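Local coordinates for thymine dioxygenase (Neurospora crassa, PDB 5C3Q), which probably hydroxylates the methyl group of thymine, using an iron centre and 2-oxoglutarate as cosubstrate, at residues G232-S237 with R274-P279; N9-V14 with Q241-T246; P117-S122 with P208-A213; Y196-S201 with H285-S290. All blocks are in the same frame, centred on the assembly; numbering follows the deposited sequence.

In the fold
The four contacts lie in or against the 2-oxoglutarate oxygenase core, where a large mixed sheet and a four-stranded antiparallel sheet enclose the cosubstrate. Interaction 1 pairs neighbouring strands of the smaller sheet, and interaction 4 pairs strands 190-200 and 284-295 of the larger one; their centres are about 14 Å apart and both touch 2-oxoglutarate. Interaction 2, about 10 Å from interaction 1 between centres, brings the N-terminal hairpin against strand 242-244. Interaction 3, its centre about 10 Å from that of interaction 4, joins a loop to the approach of strand 121-125. Along the chain, interaction 1 is nested within the loop closed by interaction 4, while interactions 2 and 4 cross, and through interactions 2 and 3 N-terminal segments pack against the core.

Interaction 1. Residues G232-S237 with R274-P279; sequences GLQVKS and RVVEPP. With AKG (2-oxoglutaric acid), chain F.
Gly232, Leu233 and Gln234 run antiparallel to Arg274, Val275 and Val276: Gln234 and Arg274 form a hydrogen-bonded pair, Leu233 and Val275 the adjacent non-hydrogen-bonded one, and Val276 N adds a bond to Gly232 O (2.9 Å). Glycine suits position 232, since a CB would clash with Val276 O. On one face of the sheet, the Gln234 amide and the Arg274 guanidinium lie nearly coplanar, 15° apart. Gln234 OE1 accepts from both Arg274 NE (2.8 Å) and Arg274 NH2 (2.9 Å), each in the carbonyl plane, while Val276 CG1 lies over one guanidinium face, toward its rim. Replacing Arg274 with an alanine would probably strip OE1 of both donors, leaving the amide held from its NE2 side by Asp244 OD1. This is the smaller sheet of the double-stranded beta-helix (jelly-roll) fold, and its other face looks onto the cosubstrate. There Val275 CG2, anti to its own carbonyl carbon, meets C5 of 2-oxoglutarate at 3.5 Å, and Leu233 CD1 approaches the ligand's O3 at 3.9 Å, branched apolar groups lining its C5 carboxylate end.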
loop_
_atom_site.group_PDB
_atom_site.type_symbol
_atom_site.label_atom_id
_atom_site.label_comp_id
_atom_site.label_asym_id
_atom_site.label_seq_id
_atom_site.Cartn_x
_atom_site.Cartn_y
_atom_site.Cartn_z
ATOM N N GLY A 232 -6.326 -4.178 -12.788
ATOM C CA GLY A 232 -5.350 -3.181 -13.222
ATOM C C GLY A 232 -4.044 -3.225 -12.449
ATOM O O GLY A 232 -3.010 -2.800 -12.961
ATOM N N LEU A 233 -4.087 -3.729 -11.217
ATOM C CA LEU A 233 -2.883 -3.869 -10.398
ATOM C C LEU A 233 -1.968 -4.943 -10.980
ATOM O O LEU A 233 -2.418 -6.034 -11.320
ATOM C CB LEU A 233 -3.238 -4.222 -8.952
ATOM C CG LEU A 233 -2.055 -4.494 -8.013
ATOM C CD1 LEU A 233 -1.207 -3.250 -7.807
ATOM C CD2 LEU A 233 -2.548 -5.027 -6.680
ATOM N N GLN A 234 -0.682 -4.622 -11.086
ATOM C CA GLN A 234 0.305 -5.540 -11.640
ATOM C C GLN A 234 1.543 -5.561 -10.768
ATOM O O GLN A 234 1.946 -4.535 -10.225
ATOM C CB GLN A 234 0.687 -5.144 -13.065
ATOM C CG GLN A 234 -0.457 -5.213 -14.061
ATOM C CD GLN A 234 -0.001 -5.018 -15.497
ATOM O OE1 GLN A 234 0.929 -4.259 -15.773
ATOM N NE2 GLN A 234 -0.665 -5.696 -16.423
ATOM N N VAL A 235 2.130 -6.743 -10.632
ATOM C CA VAL A 235 3.300 -6.953 -9.796
ATOM C C VAL A 235 4.406 -7.489 -10.700
ATOM O O VAL A 235 4.155 -8.356 -11.538
ATOM C CB VAL A 235 2.990 -7.963 -8.673
ATOM C CG1 VAL A 235 4.231 -8.270 -7.841
ATOM C CG2 VAL A 235 1.867 -7.444 -7.788
ATOM N N LYS A 236 5.621 -6.974 -10.530
ATOM C CA LYS A 236 6.735 -7.371 -11.380
ATOM C C LYS A 236 7.254 -8.758 -10.988
ATOM O O LYS A 236 7.524 -9.028 -9.816
ATOM C CB LYS A 236 7.857 -6.325 -11.333
ATOM C CG LYS A 236 8.731 -6.325 -12.574
ATOM C CD LYS A 236 9.388 -4.975 -12.827
ATOM C CE LYS A 236 10.100 -4.972 -14.166
ATOM N NZ LYS A 236 11.140 -3.913 -14.271
ATOM N N SER A 237 7.368 -9.637 -11.977
ATOM C CA SER A 237 7.859 -10.993 -11.765
ATOM C C SER A 237 9.383 -11.005 -11.631
ATOM O O SER A 237 10.047 -10.035 -12.011
ATOM C CB SER A 237 7.456 -11.881 -12.941
ATOM O OG SER A 237 8.248 -11.597 -14.080
ATOM N N ARG A 274 2.386 -1.552 -10.110
ATOM C CA ARG A 274 1.780 -0.420 -10.798
ATOM C C ARG A 274 0.302 -0.703 -11.014
ATOM O O ARG A 274 -0.167 -1.811 -10.742
ATOM C CB ARG A 274 2.469 -0.180 -12.147
ATOM C CG ARG A 274 2.164 -1.232 -13.204
ATOM C CD ARG A 274 3.037 -1.077 -14.436
ATOM N NE ARG A 274 2.664 -2.038 -15.472
ATOM C CZ ARG A 274 3.141 -2.043 -16.714
ATOM N NH1 ARG A 274 4.025 -1.133 -17.109
ATOM N NH2 ARG A 274 2.720 -2.960 -17.574
ATOM N N VAL A 275 -0.426 0.298 -11.499
ATOM C CA VAL A 275 -1.807 0.103 -11.926
ATOM C C VAL A 275 -1.954 0.622 -13.354
ATOM O O VAL A 275 -1.641 1.778 -13.635
ATOM C CB VAL A 275 -2.823 0.808 -11.007
ATOM C CG1 VAL A 275 -4.248 0.443 -11.410
ATOM C CG2 VAL A 275 -2.592 0.426 -9.553
ATOM N N VAL A 276 -2.428 -0.248 -14.242
ATOM C CA VAL A 276 -2.626 0.089 -15.650
ATOM C C VAL A 276 -4.089 -0.136 -16.013
ATOM O O VAL A 276 -4.928 -0.313 -15.130
ATOM C CB VAL A 276 -1.689 -0.731 -16.573
ATOM C CG1 VAL A 276 -0.236 -0.386 -16.283
ATOM C CG2 VAL A 276 -1.920 -2.233 -16.420
ATOM N N GLU A 277 -4.396 -0.104 -17.307
ATOM C CA GLU A 277 -5.717 -0.482 -17.792
ATOM C C GLU A 277 -6.116 -1.850 -17.260
ATOM O O GLU A 277 -5.271 -2.739 -17.145
ATOM C CB GLU A 277 -5.736 -0.530 -19.322
ATOM C CG GLU A 277 -5.902 0.821 -19.985
ATOM C CD GLU A 277 -6.048 0.700 -21.487
ATOM O OE1 GLU A 277 -7.179 0.864 -21.991
ATOM O OE2 GLU A 277 -5.036 0.418 -22.159
ATOM N N PRO A 278 -7.406 -2.030 -16.932
ATOM C CA PRO A 278 -7.882 -3.381 -16.631
ATOM C C PRO A 278 -7.682 -4.298 -17.841
ATOM O O PRO A 278 -7.783 -3.830 -18.973
ATOM C CB PRO A 278 -9.375 -3.188 -16.345
ATOM C CG PRO A 278 -9.564 -1.732 -16.091
ATOM C CD PRO A 278 -8.462 -1.012 -16.798
ATOM N N PRO A 279 -7.410 -5.597 -17.612
ATOM C CA PRO A 279 -7.089 -6.513 -18.720
ATOM C C PRO A 279 -8.242 -6.857 -19.685
ATOM O O PRO A 279 -8.044 -7.673 -20.588
ATOM C CB PRO A 279 -6.591 -7.778 -17.999
ATOM C CG PRO A 279 -7.199 -7.711 -16.641
ATOM C CD PRO A 279 -7.273 -6.252 -16.298
HETATM C C1 AKG F . -0.163 2.712 -3.916
HETATM O O1 AKG F . 1.010 2.713 -3.458
HETATM O O2 AKG F . -0.964 3.635 -3.664
HETATM C C2 AKG F . -0.604 1.605 -4.779
HETATM O O5 AKG F . 0.213 0.776 -5.172
HETATM C C3 AKG F . -2.064 1.502 -5.180
HETATM C C4 AKG F . -2.332 0.202 -5.932
HETATM C C5 AKG F . -3.797 0.041 -6.264
HETATM O O3 AKG F . -4.230 -1.118 -6.433
HETATM O O4 AKG F . -4.529 1.049 -6.373
#

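Interaction 2. Residues N9-V14 with Q241-T246; sequences NEDGLV and QFIDAT
Ile243 is the hub of the apolar contact, pushing its branches among Glu10, Asp11 and Leu13. Leu13 CD2 comes within 3.8 Å of Ile243 CB, the two side chains sliding past each other in opposite directions. With CG1 set beside the backbone N (chi1 -55°), Ile243 sends CD1 to Asp11 CB at 3.6 Å and turns CG2 the other way, to Glu10 CB at 3.7 Å. A branched residue suits a place where it must fill several directions at once.

No direct hydrogen bond joins the two segments; water does the polar work. The extended Glu10 chain carries its carboxylate past Ile243 CG2 to two waters. One gives a proton to Glu10 OE1 (3.1 Å) and accepts from Asp244 N (2.8 Å); the other donates to Asp244 O (2.8 Å) and more weakly to Glu10 OE2. Asp11 OD2 rests against the aliphatic part of Gln241, 3.2 Å from its CG, while its hydrogen bond goes to Ser237 OG.

Glu10 to Leu13 form a type I' turn, with Gly12 at backbone angles that call for glycine. This hairpin tip links strands 8-10 and 13-19 at the margin of the large sheet. It packs on strand 242-244, an outermost strand of the smaller sheet, and Leu13 reaches on to Val235 of neighbouring strand 233-236.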
loop_
_atom_site.group_PDB
_atom_site.type_symbol
_atom_site.label_atom_id
_atom_site.label_comp_id
_atom_site.label_asym_id
_atom_site.label_seq_id
_atom_site.Cartn_x
_atom_site.Cartn_y
_atom_site.Cartn_z
ATOM N N ASN A 9 0.021 -16.995 -10.207
ATOM C CA ASN A 9 1.057 -17.950 -10.588
ATOM C C ASN A 9 1.373 -17.839 -12.078
ATOM O O ASN A 9 0.853 -18.605 -12.895
ATOM C CB ASN A 9 0.630 -19.375 -10.230
ATOM C CG ASN A 9 1.768 -20.375 -10.345
ATOM O OD1 ASN A 9 2.790 -20.105 -10.974
ATOM N ND2 ASN A 9 1.593 -21.543 -9.734
ATOM N N GLU A 10 2.224 -16.873 -12.418
ATOM C CA GLU A 10 2.589 -16.598 -13.803
ATOM C C GLU A 10 4.011 -16.046 -13.890
ATOM O O GLU A 10 4.417 -15.221 -13.071
ATOM C CB GLU A 10 1.623 -15.589 -14.422
ATOM C CG GLU A 10 0.196 -16.091 -14.588
ATOM C CD GLU A 10 -0.737 -15.071 -15.226
ATOM O OE1 GLU A 10 -0.254 -14.047 -15.770
ATOM O OE2 GLU A 10 -1.967 -15.303 -15.189
ATOM N N ASP A 11 4.758 -16.522 -14.883
ATOM C CA ASP A 11 6.092 -16.009 -15.195
ATOM C C ASP A 11 7.076 -16.092 -14.028
ATOM O O ASP A 11 7.961 -15.246 -13.890
ATOM C CB ASP A 11 5.988 -14.565 -15.702
ATOM C CG ASP A 11 7.178 -14.153 -16.536
ATOM O OD1 ASP A 11 7.576 -14.945 -17.413
ATOM O OD2 ASP A 11 7.715 -13.040 -16.322
ATOM N N GLY A 12 6.924 -17.119 -13.198
ATOM C CA GLY A 12 7.781 -17.306 -12.028
ATOM C C GLY A 12 7.348 -16.515 -10.803
ATOM O O GLY A 12 7.970 -16.632 -9.752
ATOM N N LEU A 13 6.295 -15.706 -10.938
ATOM C CA LEU A 13 5.733 -14.954 -9.810
ATOM C C LEU A 13 4.631 -15.792 -9.188
ATOM O O LEU A 13 3.613 -16.052 -9.828
ATOM C CB LEU A 13 5.158 -13.608 -10.269
ATOM C CG LEU A 13 4.501 -12.727 -9.195
ATOM C CD1 LEU A 13 5.527 -12.175 -8.217
ATOM C CD2 LEU A 13 3.733 -11.586 -9.842
ATOM N N VAL A 14 4.841 -16.209 -7.942
ATOM C CA VAL A 14 3.839 -16.975 -7.203
ATOM C C VAL A 14 3.436 -16.189 -5.956
ATOM O O VAL A 14 4.232 -16.024 -5.034
ATOM C CB VAL A 14 4.366 -18.378 -6.834
ATOM C CG1 VAL A 14 3.330 -19.164 -6.035
ATOM C CG2 VAL A 14 4.730 -19.143 -8.098
ATOM N N GLN A 241 8.747 -9.077 -15.815
ATOM C CA GLN A 241 7.498 -8.790 -16.519
ATOM C C GLN A 241 6.406 -8.470 -15.521
ATOM O O GLN A 241 6.304 -9.121 -14.477
ATOM C CB GLN A 241 7.048 -9.996 -17.338
ATOM C CG GLN A 241 8.092 -10.553 -18.284
ATOM C CD GLN A 241 8.191 -9.758 -19.562
ATOM O OE1 GLN A 241 8.492 -8.563 -19.537
ATOM N NE2 GLN A 241 7.942 -10.415 -20.694
ATOM N N PHE A 242 5.575 -7.486 -15.853
ATOM C CA PHE A 242 4.439 -7.134 -15.007
ATOM C C PHE A 242 3.311 -8.148 -15.185
ATOM O O PHE A 242 2.867 -8.409 -16.303
ATOM C CB PHE A 242 3.949 -5.716 -15.309
ATOM C CG PHE A 242 4.791 -4.645 -14.673
ATOM C CD1 PHE A 242 4.684 -4.384 -13.315
ATOM C CD2 PHE A 242 5.698 -3.912 -15.426
ATOM C CE1 PHE A 242 5.460 -3.405 -12.718
ATOM C CE2 PHE A 242 6.475 -2.928 -14.835
ATOM C CZ PHE A 242 6.358 -2.675 -13.478
ATOM N N ILE A 243 2.870 -8.717 -14.067
ATOM C CA ILE A 243 1.840 -9.744 -14.048
ATOM C C ILE A 243 0.606 -9.198 -13.346
ATOM O O ILE A 243 0.721 -8.534 -12.313
ATOM C CB ILE A 243 2.334 -10.992 -13.287
ATOM C CG1 ILE A 243 3.652 -11.506 -13.882
ATOM C CG2 ILE A 243 1.266 -12.076 -13.271
ATOM C CD1 ILE A 243 3.598 -11.885 -15.350
ATOM N N ASP A 244 -0.567 -9.498 -13.902
ATOM C CA ASP A 244 -1.836 -9.066 -13.317
ATOM C C ASP A 244 -2.073 -9.672 -11.935
ATOM O O ASP A 244 -2.018 -10.884 -11.768
ATOM C CB ASP A 244 -3.004 -9.437 -14.236
ATOM C CG ASP A 244 -3.037 -8.601 -15.502
ATOM O OD1 ASP A 244 -2.888 -7.368 -15.407
ATOM O OD2 ASP A 244 -3.218 -9.177 -16.593
ATOM N N ALA A 245 -2.327 -8.814 -10.952
ATOM C CA ALA A 245 -2.735 -9.254 -9.626
ATOM C C ALA A 245 -4.256 -9.279 -9.607
ATOM O O ALA A 245 -4.901 -8.312 -9.204
ATOM C CB ALA A 245 -2.192 -8.325 -8.553
ATOM N N THR A 246 -4.813 -10.397 -10.063
ATOM C CA THR A 246 -6.256 -10.575 -10.195
ATOM C C THR A 246 -6.977 -10.293 -8.873
ATOM O O THR A 246 -6.560 -10.793 -7.829
ATOM C CB THR A 246 -6.570 -12.013 -10.643
ATOM O OG1 THR A 246 -5.732 -12.348 -11.756
ATOM C CG2 THR A 246 -8.040 -12.167 -11.044
HETATM O O HOH W 1 -0.711 -11.065 -16.221
HETATM O O HOH W 2 -2.458 -13.319 -13.068
#

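Interaction 3. Residues P117-S122 with P208-A213; sequences PDIKES and PGQVRA
Asp118 works along the backbone from Val211 to Ala213. Its CB touches Arg212 O at 3.4 Å, and CG, placed beside its own backbone N (chi1 -69°), lies 3.9 Å from Ala213 CA. At the tip the oxygens part company: OD1 lies beside Val211 CG2 at 3.4 Å and close to a water that accepts from Val211 N, whereas OD2 passes Ala213 CA at 3.5 Å and accepts from Gly214 N. Gln210 answers from the other segment. Bent at chi2 (79°), it crosses Ile119 at about a right angle, its CD 3.5 Å from Ile119 CD1, and gives an NE2 proton to Pro117 O (2.9 Å) from above the carbonyl plane. Arg212 and Ala213 form a classic beta bulge opposite Val275, leading into strand 213-216. The only backbone-to-backbone hydrogen bond between the segments, Ile119 N to Val211 O, is weak; carboxylate, amide and waters supplement it, and the bond from Gly214 N would probably favour the ionised form of Asp118.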
loop_
_atom_site.group_PDB
_atom_site.type_symbol
_atom_site.label_atom_id
_atom_site.label_comp_id
_atom_site.label_asym_id
_atom_site.label_seq_id
_atom_site.Cartn_x
_atom_site.Cartn_y
_atom_site.Cartn_z
ATOM N N PRO A 117 0.183 12.586 -16.840
ATOM C CA PRO A 117 0.095 12.303 -15.400
ATOM C C PRO A 117 -0.877 11.167 -15.066
ATOM O O PRO A 117 -1.842 10.941 -15.796
ATOM C CB PRO A 117 -0.391 13.630 -14.804
ATOM C CG PRO A 117 -1.054 14.348 -15.924
ATOM C CD PRO A 117 -0.378 13.905 -17.188
ATOM N N ASP A 118 -0.604 10.459 -13.970
ATOM C CA ASP A 118 -1.455 9.354 -13.513
ATOM C C ASP A 118 -2.905 9.814 -13.369
ATOM O O ASP A 118 -3.166 10.881 -12.821
ATOM C CB ASP A 118 -0.953 8.814 -12.171
ATOM C CG ASP A 118 0.383 8.091 -12.283
ATOM O OD1 ASP A 118 0.893 7.910 -13.408
ATOM O OD2 ASP A 118 0.927 7.696 -11.231
ATOM N N ILE A 119 -3.843 9.019 -13.879
ATOM C CA ILE A 119 -5.257 9.375 -13.816
ATOM C C ILE A 119 -5.835 8.824 -12.513
ATOM O O ILE A 119 -6.458 7.764 -12.487
ATOM C CB ILE A 119 -6.046 8.850 -15.033
ATOM C CG1 ILE A 119 -5.370 9.275 -16.340
ATOM C CG2 ILE A 119 -7.473 9.382 -15.003
ATOM C CD1 ILE A 119 -5.880 8.540 -17.563
ATOM N N LYS A 120 -5.603 9.557 -11.429
ATOM C CA LYS A 120 -6.006 9.124 -10.098
ATOM C C LYS A 120 -6.162 10.323 -9.169
ATOM O O LYS A 120 -5.654 11.404 -9.448
ATOM C CB LYS A 120 -4.966 8.153 -9.520
ATOM C CG LYS A 120 -3.620 8.788 -9.175
ATOM C CD LYS A 120 -2.674 7.794 -8.518
ATOM C CE LYS A 120 -1.381 8.465 -8.083
ATOM N NZ LYS A 120 -0.517 7.538 -7.295
ATOM N N GLU A 121 -6.881 10.128 -8.072
ATOM C CA GLU A 121 -6.877 11.089 -6.976
ATOM C C GLU A 121 -6.807 10.317 -5.669
ATOM O O GLU A 121 -7.172 9.140 -5.613
ATOM C CB GLU A 121 -8.099 12.021 -7.024
ATOM C CG GLU A 121 -9.442 11.320 -7.119
ATOM C CD GLU A 121 -10.619 12.277 -7.235
ATOM O OE1 GLU A 121 -10.494 13.471 -6.884
ATOM O OE2 GLU A 121 -11.698 11.821 -7.662
ATOM N N SER A 122 -6.308 10.970 -4.628
ATOM C CA SER A 122 -6.114 10.309 -3.347
ATOM C C SER A 122 -6.395 11.234 -2.173
ATOM O O SER A 122 -6.331 12.458 -2.291
ATOM C CB SER A 122 -4.693 9.751 -3.246
ATOM O OG SER A 122 -3.731 10.787 -3.255
ATOM N N PRO A 208 0.494 7.700 -25.116
ATOM C CA PRO A 208 1.251 6.463 -24.885
ATOM C C PRO A 208 2.136 6.570 -23.638
ATOM O O PRO A 208 2.750 7.614 -23.404
ATOM C CB PRO A 208 2.086 6.297 -26.163
ATOM C CG PRO A 208 2.092 7.626 -26.833
ATOM C CD PRO A 208 0.912 8.410 -26.339
ATOM N N GLY A 209 2.172 5.505 -22.843
ATOM C CA GLY A 209 2.849 5.522 -21.545
ATOM C C GLY A 209 1.928 5.889 -20.388
ATOM O O GLY A 209 2.329 5.820 -19.226
ATOM N N GLN A 210 0.696 6.275 -20.709
ATOM C CA GLN A 210 -0.324 6.633 -19.718
ATOM C C GLN A 210 -0.659 5.464 -18.793
ATOM O O GLN A 210 -0.938 4.371 -19.266
ATOM C CB GLN A 210 -1.601 7.060 -20.454
ATOM C CG GLN A 210 -2.798 7.373 -19.576
ATOM C CD GLN A 210 -2.701 8.747 -18.962
ATOM O OE1 GLN A 210 -3.003 9.751 -19.615
ATOM N NE2 GLN A 210 -2.280 8.808 -17.702
ATOM N N VAL A 211 -0.649 5.698 -17.483
ATOM C CA VAL A 211 -1.099 4.681 -16.517
ATOM C C VAL A 211 -2.041 5.270 -15.466
ATOM O O VAL A 211 -2.271 6.480 -15.427
ATOM C CB VAL A 211 0.084 3.962 -15.830
ATOM C CG1 VAL A 211 0.911 3.208 -16.859
ATOM C CG2 VAL A 211 0.959 4.936 -15.049
ATOM N N ARG A 212 -2.607 4.396 -14.636
ATOM C CA ARG A 212 -3.439 4.823 -13.517
ATOM C C ARG A 212 -2.574 5.104 -12.284
ATOM O O ARG A 212 -2.815 6.075 -11.569
ATOM C CB ARG A 212 -4.537 3.791 -13.224
ATOM C CG ARG A 212 -5.815 4.064 -14.006
ATOM C CD ARG A 212 -6.913 3.044 -13.738
ATOM N NE ARG A 212 -8.236 3.595 -14.035
ATOM C CZ ARG A 212 -9.365 2.893 -14.113
ATOM N NH1 ARG A 212 -9.373 1.575 -13.927
ATOM N NH2 ARG A 212 -10.504 3.521 -14.381
ATOM N N ALA A 213 -1.573 4.255 -12.047
ATOM C CA ALA A 213 -0.557 4.499 -11.015
ATOM C C ALA A 213 0.814 4.047 -11.508
ATOM O O ALA A 213 0.992 2.886 -11.868
ATOM C CB ALA A 213 -0.909 3.782 -9.722
HETATM O O HOH W 3 -2.869 11.838 -18.148
HETATM O O HOH W 4 0.601 8.026 -16.281
HETATM O O HOH W 5 -8.426 6.477 -14.045
#

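Interaction 4. Residues Y196-S201 with H285-S290; sequences YPAVKS and HPPRYS. With AKG (2-oxoglutaric acid), chain F.
Tyr196, Arg288 and Ser290 converge on the C5 carboxylate of 2-oxoglutarate. Its O4 accepts three bonds: from Tyr196 OH (2.7 Å), Ser290 OG (2.7 Å) and Arg288 NH1 (2.9 Å). Arg288 NH2 takes the other oxygen, O3, at 2.8 Å, making a two-nitrogen, two-oxygen grip; Gln227 OE1 also accepts from NH2, which helps to fix the guanidinium. Arg288, its CG turned away from the backbone N (chi1 173°) and its chain extended to NE, runs alongside Tyr196, whose CE1 meets the guanidinium edge 3.1 Å from NH1, ring and guanidinium turned 54° apart. A phenylalanine in place of Tyr196 would probably leave O4 with one donor fewer and the carboxylate less firmly oriented. Arg288 and Ser290 form the Arg-X-Ser motif of this oxygenase family, carried on a strand of the jelly-roll core. The strands hold these groups in line: Tyr196 and Arg288 are an antiparallel hydrogen-bonded pair, with Tyr196 N 2.7 Å from Arg288 O, and Val199 pairs likewise with His285. Between the pairs, prolines interrupt regular bonding, and Ala198 CB, small enough for the tight approach, packs on Pro287 CD at 3.8 Å. Farther out, Ser201 CB lies 3.6 Å from NE2 of His285, whose ring nitrogens are held by Glu277 and Glu282.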
loop_
_atom_site.group_PDB
_atom_site.type_symbol
_atom_site.label_atom_id
_atom_site.label_comp_id
_atom_site.label_asym_id
_atom_site.label_seq_id
_atom_site.Cartn_x
_atom_site.Cartn_y
_atom_site.Cartn_z
ATOM N N TYR A 196 -9.668 6.111 -9.000
ATOM C CA TYR A 196 -9.189 6.220 -10.368
ATOM C C TYR A 196 -10.415 6.475 -11.241
ATOM O O TYR A 196 -11.196 5.557 -11.479
ATOM C CB TYR A 196 -8.482 4.930 -10.793
ATOM C CG TYR A 196 -7.310 4.534 -9.919
ATOM C CD1 TYR A 196 -7.488 3.742 -8.787
ATOM C CD2 TYR A 196 -6.019 4.944 -10.230
ATOM C CE1 TYR A 196 -6.411 3.381 -7.985
ATOM C CE2 TYR A 196 -4.939 4.581 -9.443
ATOM C CZ TYR A 196 -5.139 3.800 -8.322
ATOM O OH TYR A 196 -4.058 3.444 -7.549
ATOM N N PRO A 197 -10.614 7.728 -11.696
ATOM C CA PRO A 197 -11.839 8.056 -12.436
ATOM C C PRO A 197 -12.085 7.196 -13.674
ATOM O O PRO A 197 -11.144 6.665 -14.272
ATOM C CB PRO A 197 -11.624 9.517 -12.858
ATOM C CG PRO A 197 -10.654 10.062 -11.873
ATOM C CD PRO A 197 -9.761 8.915 -11.498
ATOM N N ALA A 198 -13.357 7.058 -14.039
ATOM C CA ALA A 198 -13.725 6.407 -15.282
ATOM C C ALA A 198 -12.948 7.073 -16.404
ATOM O O ALA A 198 -12.836 8.297 -16.441
ATOM C CB ALA A 198 -15.222 6.531 -15.529
ATOM N N VAL A 199 -12.388 6.270 -17.301
ATOM C CA VAL A 199 -11.568 6.797 -18.385
ATOM C C VAL A 199 -11.777 5.979 -19.655
ATOM O O VAL A 199 -11.891 4.753 -19.601
ATOM C CB VAL A 199 -10.072 6.833 -17.986
ATOM C CG1 VAL A 199 -9.579 5.458 -17.540
ATOM C CG2 VAL A 199 -9.217 7.382 -19.123
ATOM N N LYS A 200 -11.847 6.669 -20.792
ATOM C CA LYS A 200 -11.945 6.008 -22.089
ATOM C C LYS A 200 -10.646 5.283 -22.391
ATOM O O LYS A 200 -9.564 5.816 -22.151
ATOM C CB LYS A 200 -12.213 7.023 -23.201
ATOM C CG LYS A 200 -13.587 7.656 -23.167
ATOM C CD LYS A 200 -13.904 8.284 -24.516
ATOM C CE LYS A 200 -15.271 8.938 -24.528
ATOM N NZ LYS A 200 -15.269 10.265 -23.851
ATOM N N SER A 201 -10.751 4.075 -22.934
ATOM C CA SER A 201 -9.562 3.299 -23.284
ATOM C C SER A 201 -8.687 4.015 -24.321
ATOM O O SER A 201 -7.471 3.819 -24.344
ATOM C CB SER A 201 -9.949 1.906 -23.784
ATOM O OG SER A 201 -10.861 1.987 -24.864
ATOM N N HIS A 285 -13.479 2.424 -19.317
ATOM C CA HIS A 285 -13.150 1.757 -18.065
ATOM C C HIS A 285 -13.896 2.455 -16.937
ATOM O O HIS A 285 -13.746 3.662 -16.762
ATOM C CB HIS A 285 -11.646 1.797 -17.818
ATOM C CG HIS A 285 -10.855 1.097 -18.874
ATOM N ND1 HIS A 285 -10.991 -0.252 -19.127
ATOM C CD2 HIS A 285 -9.935 1.556 -19.754
ATOM C CE1 HIS A 285 -10.182 -0.595 -20.114
ATOM N NE2 HIS A 285 -9.530 0.483 -20.511
ATOM N N PRO A 286 -14.719 1.714 -16.176
ATOM C CA PRO A 286 -15.446 2.372 -15.084
ATOM C C PRO A 286 -14.511 2.874 -13.977
ATOM O O PRO A 286 -13.318 2.580 -14.004
ATOM C CB PRO A 286 -16.373 1.272 -14.545
ATOM C CG PRO A 286 -16.307 0.147 -15.522
ATOM C CD PRO A 286 -15.001 0.270 -16.239
ATOM N N PRO A 287 -15.049 3.637 -13.009
ATOM C CA PRO A 287 -14.211 4.080 -11.896
ATOM C C PRO A 287 -13.632 2.904 -11.107
ATOM O O PRO A 287 -14.327 1.909 -10.894
ATOM C CB PRO A 287 -15.184 4.880 -11.021
ATOM C CG PRO A 287 -16.305 5.260 -11.927
ATOM C CD PRO A 287 -16.435 4.117 -12.877
ATOM N N ARG A 288 -12.369 3.013 -10.703
ATOM C CA ARG A 288 -11.741 2.024 -9.832
ATOM C C ARG A 288 -11.461 2.644 -8.459
ATOM O O ARG A 288 -10.918 3.751 -8.359
ATOM C CB ARG A 288 -10.444 1.489 -10.453
ATOM C CG ARG A 288 -9.631 0.576 -9.543
ATOM C CD ARG A 288 -8.529 -0.146 -10.302
ATOM N NE ARG A 288 -7.881 -1.178 -9.491
ATOM C CZ ARG A 288 -6.912 -0.965 -8.599
ATOM N NH1 ARG A 288 -6.447 0.259 -8.371
ATOM N NH2 ARG A 288 -6.405 -1.992 -7.921
ATOM N N TYR A 289 -11.842 1.922 -7.410
ATOM C CA TYR A 289 -11.559 2.325 -6.039
ATOM C C TYR A 289 -10.630 1.327 -5.395
ATOM O O TYR A 289 -10.814 0.113 -5.519
ATOM C CB TYR A 289 -12.840 2.406 -5.214
ATOM C CG TYR A 289 -13.768 3.487 -5.676
ATOM C CD1 TYR A 289 -13.625 4.790 -5.219
ATOM C CD2 TYR A 289 -14.783 3.212 -6.584
ATOM C CE1 TYR A 289 -14.471 5.795 -5.651
ATOM C CE2 TYR A 289 -15.640 4.209 -7.023
ATOM C CZ TYR A 289 -15.478 5.498 -6.553
ATOM O OH TYR A 289 -16.320 6.490 -6.986
ATOM N N SER A 290 -9.624 1.845 -4.707
ATOM C CA SER A 290 -8.807 1.028 -3.832
ATOM C C SER A 290 -8.457 1.821 -2.586
ATOM O O SER A 290 -8.629 3.048 -2.530
ATOM C CB SER A 290 -7.539 0.549 -4.549
ATOM O OG SER A 290 -6.691 1.632 -4.881
HETATM C C1 AKG F . -0.163 2.712 -3.916
HETATM O O1 AKG F . 1.010 2.713 -3.458
HETATM O O2 AKG F . -0.964 3.635 -3.664
HETATM C C2 AKG F . -0.604 1.605 -4.779
HETATM O O5 AKG F . 0.213 0.776 -5.172
HETATM C C3 AKG F . -2.064 1.502 -5.180
HETATM C C4 AKG F . -2.332 0.202 -5.932
HETATM C C5 AKG F . -3.797 0.041 -6.264
HETATM O O3 AKG F . -4.230 -1.118 -6.433
HETATM O O4 AKG F . -4.529 1.049 -6.373
#